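Local atomic coordinates of polyketide synthase (Synechococcus sp., PDB entry 4GOX), a protein that probably transfers a sulfo group from PAPS to an intermediate of olefin biosynthesis, as the sulfotransferase domain of a polyketide-type olefin synthase. Residues P54-L59 / R123-K128; T166-D171 / D261-Q266. All coordinates share one frame; numbering follows the deposited sequence.

In the fold
Interaction 1 is a core contact and interaction 2 a surface one; their centres lie about 21 Å apart, and their nearest atoms are about 5 Å apart, where Lys128 of interaction 1 and Asp261 of interaction 2 come close near the 5'-phosphate of adenosine-3'-5'-diphosphate. They share no helix or strand. In 54-59 / 123-128 a loop packs on a strand of the central parallel sheet, joined by a buried salt bridge, two waters and a leucine pair. In 166-171 / 261-266 the end of a helix faces a loop, direct contact shrinks to Leu168 against Pro262 and the amide of Asn263, with no hydrogen bond across, and the 3'-phosphate links the segments, firmly by Arg167 and weakly by Asn263.

Interaction 1 of 2, residues P54-L59 / R123-K128; sequences PELHLL and RLLIDK
Glu55 and Leu56 run past the end of strand 124-129 beside Lys128 and Asp127, the CA atoms of Glu55 and Lys128 5.9 Å apart, and water rather than direct backbone bonding fills the interval. One water accepts from Leu56 N and lies 2.7 Å from Asp127 OD2. A second accepts from His57 N and sits 2.6 Å from the same OD2, close to Lys128 O as well. The other carboxylate oxygen, OD1, is held by the hydroxyls of Tyr113 and Tyr132, which pins the group. Lys128 starts with CG anti to its own N (chi1 -178°), then bends at chi2 and chi3, bringing NZ to Glu55 OE1 at 2.7 Å, nearly in line with the C-O bond. The Glu55 chain, extended beyond CG, crosses it obliquely. Farther back along the strand, Leu56 CD1 rests on Leu125 CD1 at 4.2 Å and against the Asp127 carboxyl carbon. Lys128 NZ is also bonded to Thr38 OG1, and its side chain comes within about 4 Å of the bound nucleotide. The buried salt bridge is therefore likely to hold the lysine at the 5'-phosphate end of the pocket, where the sulfo group of PAPS would be attached.

Interaction 2 of 2, residues T166-D171 / D261-Q266; sequences TRLRMD and DPNFLQ. With A3P (adenosine-3'-5'-diphosphate), chain B.
Leu168 and Pro262 reach toward each other tip to tip, Leu168 CD1 meeting Pro262 CG at 3.7 Å. Leu168 and Asn263 come from opposite directions, CD2 of the leucine ending 3.8 Å from Asn263 ND2. Beside this small patch the two segments share the 3'-phosphate of adenosine-3'-5'-diphosphate. Arg167 turns the edge of its guanidinium to it, the phosphorus lying in the plane, and gives both NH1 (3.0 Å) and NH2 (3.3 Å) to O1P. Its NE pairs with Glu163, which would limit rotation of the group. From the other segment Asn263 ND2 points almost straight at O2P (174°), but at 3.4 Å the bond is weak. Asp261 forms an Asx turn: its OD1 accepts from Asn263 N at 3.0 Å, met from well above the carboxylate plane, while its OD2 lies close to C8 of the adenine. Replacing Asp261 by an alanine would probably leave Asn263 N and the Arg34 guanidinium, which is salt-bridged to OD1, without their carboxylate mate, letting the turn shift beside the nucleotide. Phe264, with CG trans to the backbone N (chi1 -176°), brings CD1 obliquely to adenine N7 at 3.6 Å and stacks with Tyr243. The contact joins the end of helix 158-167, closed by a Schellman motif at Arg169, to the loop between helices 220-231 and 289-297, and Phe264 of that loop packs against helix 37-45.

Interaction 1 of 2, residues P54-L59 / R123-K128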
loop_
_atom_site.group_PDB
_atom_site.type_symbol
_atom_site.label_atom_id
_atom_site.label_comp_id
_atom_site.label_asym_id
_atom_site.label_seq_id
_atom_site.Cartn_x
_atom_site.Cartn_y
_atom_site.Cartn_z
ATOM N N PRO A 54 -5.770 7.695 1.261
ATOM C CA PRO A 54 -5.589 6.686 2.324
ATOM C C PRO A 54 -6.238 5.355 1.890
ATOM O O PRO A 54 -7.048 5.349 0.965
ATOM C CB PRO A 54 -6.322 7.291 3.523
ATOM C CG PRO A 54 -7.248 8.292 2.968
ATOM C CD PRO A 54 -6.712 8.763 1.674
ATOM N N GLU A 55 -5.837 4.236 2.510
ATOM C CA GLU A 55 -6.264 2.862 2.189
ATOM C C GLU A 55 -7.709 2.677 1.722
ATOM O O GLU A 55 -8.639 2.781 2.529
ATOM C CB GLU A 55 -5.968 1.910 3.357
ATOM C CG GLU A 55 -4.525 1.443 3.368
ATOM C CD GLU A 55 -3.950 1.133 4.730
ATOM O OE1 GLU A 55 -2.858 1.664 5.035
ATOM O OE2 GLU A 55 -4.526 0.283 5.447
ATOM N N LEU A 56 -7.876 2.412 0.407
ATOM C CA LEU A 56 -9.167 2.100 -0.224
ATOM C C LEU A 56 -9.698 0.740 0.226
ATOM O O LEU A 56 -10.911 0.577 0.400
ATOM C CB LEU A 56 -9.016 2.140 -1.761
ATOM C CG LEU A 56 -8.592 3.506 -2.350
ATOM C CD1 LEU A 56 -8.134 3.353 -3.790
ATOM C CD2 LEU A 56 -9.762 4.528 -2.297
ATOM N N HIS A 57 -8.785 -0.258 0.419
ATOM C CA HIS A 57 -9.132 -1.623 0.838
ATOM C C HIS A 57 -10.238 -2.240 -0.032
ATOM O O HIS A 57 -11.302 -2.596 0.468
ATOM C CB HIS A 57 -9.432 -1.727 2.365
ATOM C CG HIS A 57 -9.152 -3.105 2.908
ATOM N ND1 HIS A 57 -7.891 -3.691 2.789
ATOM C CD2 HIS A 57 -9.995 -4.008 3.468
ATOM C CE1 HIS A 57 -8.002 -4.896 3.328
ATOM N NE2 HIS A 57 -9.249 -5.133 3.747
ATOM N N LEU A 58 -10.000 -2.284 -1.354
ATOM C CA LEU A 58 -10.959 -2.792 -2.357
ATOM C C LEU A 58 -10.596 -4.184 -2.923
ATOM O O LEU A 58 -11.465 -5.036 -3.062
ATOM C CB LEU A 58 -11.011 -1.801 -3.530
ATOM C CG LEU A 58 -11.670 -0.427 -3.254
ATOM C CD1 LEU A 58 -11.377 0.558 -4.401
ATOM C CD2 LEU A 58 -13.180 -0.599 -3.052
ATOM N N LEU A 59 -9.318 -4.400 -3.260
ATOM C CA LEU A 59 -8.826 -5.641 -3.880
ATOM C C LEU A 59 -9.255 -6.982 -3.252
ATOM O O LEU A 59 -9.564 -7.880 -4.036
ATOM C CB LEU A 59 -7.317 -5.541 -4.137
ATOM C CG LEU A 59 -6.707 -6.438 -5.227
ATOM C CD1 LEU A 59 -7.244 -6.059 -6.612
ATOM C CD2 LEU A 59 -5.203 -6.275 -5.250
ATOM N N ARG A 123 -4.935 11.812 -13.599
ATOM C CA ARG A 123 -4.040 11.353 -12.534
ATOM C C ARG A 123 -3.991 9.847 -12.397
ATOM O O ARG A 123 -5.013 9.177 -12.527
ATOM C CB ARG A 123 -4.376 12.012 -11.182
ATOM C CG ARG A 123 -4.435 13.533 -11.249
ATOM C CD ARG A 123 -4.540 14.155 -9.882
ATOM N NE ARG A 123 -5.912 14.194 -9.385
ATOM C CZ ARG A 123 -6.233 14.484 -8.130
ATOM N NH1 ARG A 123 -5.281 14.753 -7.236
ATOM N NH2 ARG A 123 -7.505 14.504 -7.753
ATOM N N LEU A 124 -2.798 9.319 -12.108
ATOM C CA LEU A 124 -2.615 7.894 -11.901
ATOM C C LEU A 124 -2.990 7.539 -10.475
ATOM O O LEU A 124 -2.340 7.975 -9.529
ATOM C CB LEU A 124 -1.176 7.467 -12.241
ATOM C CG LEU A 124 -0.801 6.009 -11.900
ATOM C CD1 LEU A 124 -1.501 5.032 -12.821
ATOM C CD2 LEU A 124 0.701 5.811 -11.937
ATOM N N LEU A 125 -4.027 6.705 -10.332
ATOM C CA LEU A 125 -4.526 6.230 -9.062
ATOM C C LEU A 125 -3.534 5.229 -8.465
ATOM O O LEU A 125 -3.041 4.331 -9.148
ATOM C CB LEU A 125 -5.920 5.604 -9.238
ATOM C CG LEU A 125 -6.539 4.891 -8.013
ATOM C CD1 LEU A 125 -6.966 5.902 -6.951
ATOM C CD2 LEU A 125 -7.753 4.041 -8.430
ATOM N N ILE A 126 -3.221 5.437 -7.193
ATOM C CA ILE A 126 -2.314 4.605 -6.432
ATOM C C ILE A 126 -3.116 4.016 -5.283
ATOM O O ILE A 126 -3.625 4.771 -4.453
ATOM C CB ILE A 126 -1.070 5.370 -5.886
ATOM C CG1 ILE A 126 -0.395 6.374 -6.900
ATOM C CG2 ILE A 126 -0.072 4.411 -5.197
ATOM C CD1 ILE A 126 0.412 5.832 -8.078
ATOM N N ASP A 127 -3.192 2.671 -5.220
ATOM C CA ASP A 127 -3.850 1.974 -4.128
ATOM C C ASP A 127 -2.748 1.440 -3.217
ATOM O O ASP A 127 -2.081 0.467 -3.567
ATOM C CB ASP A 127 -4.760 0.823 -4.639
ATOM C CG ASP A 127 -5.500 0.037 -3.555
ATOM O OD1 ASP A 127 -6.410 -0.728 -3.905
ATOM O OD2 ASP A 127 -5.134 0.166 -2.341
ATOM N N LYS A 128 -2.550 2.071 -2.048
ATOM C CA LYS A 128 -1.545 1.581 -1.100
ATOM C C LYS A 128 -2.230 0.598 -0.173
ATOM O O LYS A 128 -3.328 0.878 0.333
ATOM C CB LYS A 128 -0.959 2.750 -0.258
ATOM C CG LYS A 128 0.138 2.303 0.735
ATOM C CD LYS A 128 -0.373 1.950 2.151
ATOM C CE LYS A 128 -0.493 3.181 3.040
ATOM N NZ LYS A 128 -0.465 2.830 4.491
HETATM O O HOH W 1 -5.647 2.577 -1.278
HETATM O O HOH W 2 -5.728 -0.367 0.133
#

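Interaction 2 of 2, residues T166-D171 / D261-Q266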
loop_
_atom_site.group_PDB
_atom_site.type_symbol
_atom_site.label_atom_id
_atom_site.label_comp_id
_atom_site.label_asym_id
_atom_site.label_seq_id
_atom_site.Cartn_x
_atom_site.Cartn_y
_atom_site.Cartn_z
ATOM N N THR A 166 5.369 -5.211 17.085
ATOM C CA THR A 166 5.330 -5.597 18.499
ATOM C C THR A 166 4.763 -4.445 19.334
ATOM O O THR A 166 3.753 -4.630 20.016
ATOM C CB THR A 166 6.734 -6.076 18.942
ATOM O OG1 THR A 166 6.913 -7.419 18.499
ATOM C CG2 THR A 166 6.955 -5.997 20.449
ATOM N N ARG A 167 5.406 -3.257 19.242
ATOM C CA ARG A 167 5.056 -2.016 19.942
ATOM C C ARG A 167 3.591 -1.625 19.737
ATOM O O ARG A 167 2.899 -1.306 20.706
ATOM C CB ARG A 167 5.948 -0.870 19.441
ATOM C CG ARG A 167 7.194 -0.609 20.266
ATOM C CD ARG A 167 7.657 0.830 20.084
ATOM N NE ARG A 167 8.516 1.014 18.907
ATOM C CZ ARG A 167 8.115 1.509 17.738
ATOM N NH1 ARG A 167 6.849 1.870 17.559
ATOM N NH2 ARG A 167 8.976 1.642 16.737
ATOM N N LEU A 168 3.126 -1.666 18.475
ATOM C CA LEU A 168 1.778 -1.278 18.068
ATOM C C LEU A 168 0.647 -2.235 18.492
ATOM O O LEU A 168 -0.525 -1.909 18.277
ATOM C CB LEU A 168 1.741 -0.957 16.553
ATOM C CG LEU A 168 2.046 0.495 16.087
ATOM C CD1 LEU A 168 0.970 1.474 16.531
ATOM C CD2 LEU A 168 3.462 0.968 16.466
ATOM N N ARG A 169 0.994 -3.389 19.124
ATOM C CA ARG A 169 0.064 -4.423 19.627
ATOM C C ARG A 169 -0.892 -4.937 18.524
ATOM O O ARG A 169 -2.049 -5.278 18.806
ATOM C CB ARG A 169 -0.733 -3.931 20.870
ATOM C CG ARG A 169 0.095 -3.276 21.982
ATOM C CD ARG A 169 -0.704 -2.225 22.752
ATOM N NE ARG A 169 -1.119 -1.101 21.903
ATOM C CZ ARG A 169 -0.407 0.006 21.711
ATOM N NH1 ARG A 169 0.763 0.166 22.316
ATOM N NH2 ARG A 169 -0.860 0.962 20.910
ATOM N N MET A 170 -0.391 -4.998 17.271
ATOM C CA MET A 170 -1.137 -5.419 16.078
ATOM C C MET A 170 -1.568 -6.901 16.064
ATOM O O MET A 170 -2.386 -7.283 15.219
ATOM C CB MET A 170 -0.373 -5.045 14.801
ATOM C CG MET A 170 -0.471 -3.577 14.436
ATOM S SD MET A 170 0.438 -3.155 12.922
ATOM C CE MET A 170 -0.672 -3.825 11.663
ATOM N N ASP A 171 -1.042 -7.718 17.011
ATOM C CA ASP A 171 -1.338 -9.147 17.171
ATOM C C ASP A 171 -2.776 -9.392 17.642
ATOM O O ASP A 171 -3.323 -10.475 17.432
ATOM C CB ASP A 171 -0.332 -9.807 18.133
ATOM C CG ASP A 171 -0.188 -9.097 19.464
ATOM O OD1 ASP A 171 0.766 -8.308 19.613
ATOM O OD2 ASP A 171 -1.037 -9.321 20.352
ATOM N N ASP A 261 -0.607 4.543 9.150
ATOM C CA ASP A 261 0.227 4.610 10.344
ATOM C C ASP A 261 -0.365 5.585 11.360
ATOM O O ASP A 261 -0.503 6.773 11.046
ATOM C CB ASP A 261 1.673 4.976 9.956
ATOM C CG ASP A 261 2.639 5.272 11.090
ATOM O OD1 ASP A 261 2.355 4.871 12.244
ATOM O OD2 ASP A 261 3.708 5.838 10.814
ATOM N N PRO A 262 -0.723 5.121 12.584
ATOM C CA PRO A 262 -1.319 6.057 13.573
ATOM C C PRO A 262 -0.344 7.114 14.111
ATOM O O PRO A 262 -0.773 8.190 14.514
ATOM C CB PRO A 262 -1.845 5.133 14.671
ATOM C CG PRO A 262 -1.011 3.906 14.569
ATOM C CD PRO A 262 -0.647 3.742 13.117
ATOM N N ASN A 263 0.970 6.817 14.072
ATOM C CA ASN A 263 2.026 7.718 14.545
ATOM C C ASN A 263 2.569 8.634 13.425
ATOM O O ASN A 263 3.538 9.347 13.670
ATOM C CB ASN A 263 3.195 6.886 15.134
ATOM C CG ASN A 263 2.818 5.792 16.114
ATOM O OD1 ASN A 263 1.896 5.926 16.930
ATOM N ND2 ASN A 263 3.574 4.698 16.083
ATOM N N PHE A 264 1.990 8.595 12.201
ATOM C CA PHE A 264 2.506 9.363 11.064
ATOM C C PHE A 264 2.732 10.848 11.293
ATOM O O PHE A 264 3.792 11.358 10.924
ATOM C CB PHE A 264 1.743 9.090 9.755
ATOM C CG PHE A 264 2.332 9.812 8.551
ATOM C CD1 PHE A 264 3.500 9.358 7.949
ATOM C CD2 PHE A 264 1.704 10.927 8.013
ATOM C CE1 PHE A 264 4.050 10.037 6.860
ATOM C CE2 PHE A 264 2.234 11.576 6.894
ATOM C CZ PHE A 264 3.413 11.140 6.340
ATOM N N LEU A 265 1.761 11.531 11.923
ATOM C CA LEU A 265 1.842 12.957 12.208
ATOM C C LEU A 265 2.725 13.296 13.422
ATOM O O LEU A 265 2.886 14.470 13.744
ATOM C CB LEU A 265 0.442 13.620 12.276
ATOM C CG LEU A 265 -0.517 13.306 11.092
ATOM C CD1 LEU A 265 -1.937 13.736 11.409
ATOM C CD2 LEU A 265 -0.057 13.963 9.792
ATOM N N GLN A 266 3.361 12.280 14.042
ATOM C CA GLN A 266 4.290 12.519 15.150
ATOM C C GLN A 266 5.692 12.925 14.638
ATOM O O GLN A 266 6.568 13.251 15.442
ATOM C CB GLN A 266 4.347 11.314 16.122
ATOM C CG GLN A 266 3.164 11.240 17.103
ATOM C CD GLN A 266 3.212 12.302 18.194
ATOM O OE1 GLN A 266 2.850 13.469 17.991
ATOM N NE2 GLN A 266 3.635 11.915 19.392
HETATM P P1 A3P B . 7.063 3.272 13.766
HETATM O O1P A3P B . 6.577 2.083 14.560
HETATM O O2P A3P B . 6.212 4.499 14.014
HETATM O O3P A3P B . 8.553 3.476 13.759
HETATM P P2 A3P B . 3.427 1.773 7.662
HETATM O O4P A3P B . 3.684 0.863 6.494
HETATM O O5P A3P B . 2.644 1.197 8.802
HETATM O O6P A3P B . 2.987 3.152 7.231
HETATM O "O5'" A3P B . 4.865 2.049 8.314
HETATM C "C5'" A3P B . 4.982 2.666 9.607
HETATM C "C4'" A3P B . 6.433 3.081 9.829
HETATM O "O4'" A3P B . 6.877 4.016 8.854
HETATM C "C3'" A3P B . 6.694 3.790 11.143
HETATM O "O3'" A3P B . 6.783 2.864 12.221
HETATM C "C2'" A3P B . 7.979 4.542 10.875
HETATM O "O2'" A3P B . 9.138 3.778 11.221
HETATM C "C1'" A3P B . 7.972 4.775 9.373
HETATM N N9 A3P B . 7.739 6.224 9.166
HETATM C C8 A3P B . 6.553 6.868 9.363
HETATM N N7 A3P B . 6.682 8.194 9.132
HETATM C C5 A3P B . 7.967 8.405 8.790
HETATM C C6 A3P B . 8.780 9.591 8.457
HETATM N N6 A3P B . 8.182 10.795 8.410
HETATM N N1 A3P B . 10.092 9.410 8.161
HETATM C C2 A3P B . 10.675 8.184 8.178
HETATM N N3 A3P B . 10.001 7.060 8.515
HETATM C C4 A3P B . 8.670 7.108 8.817
#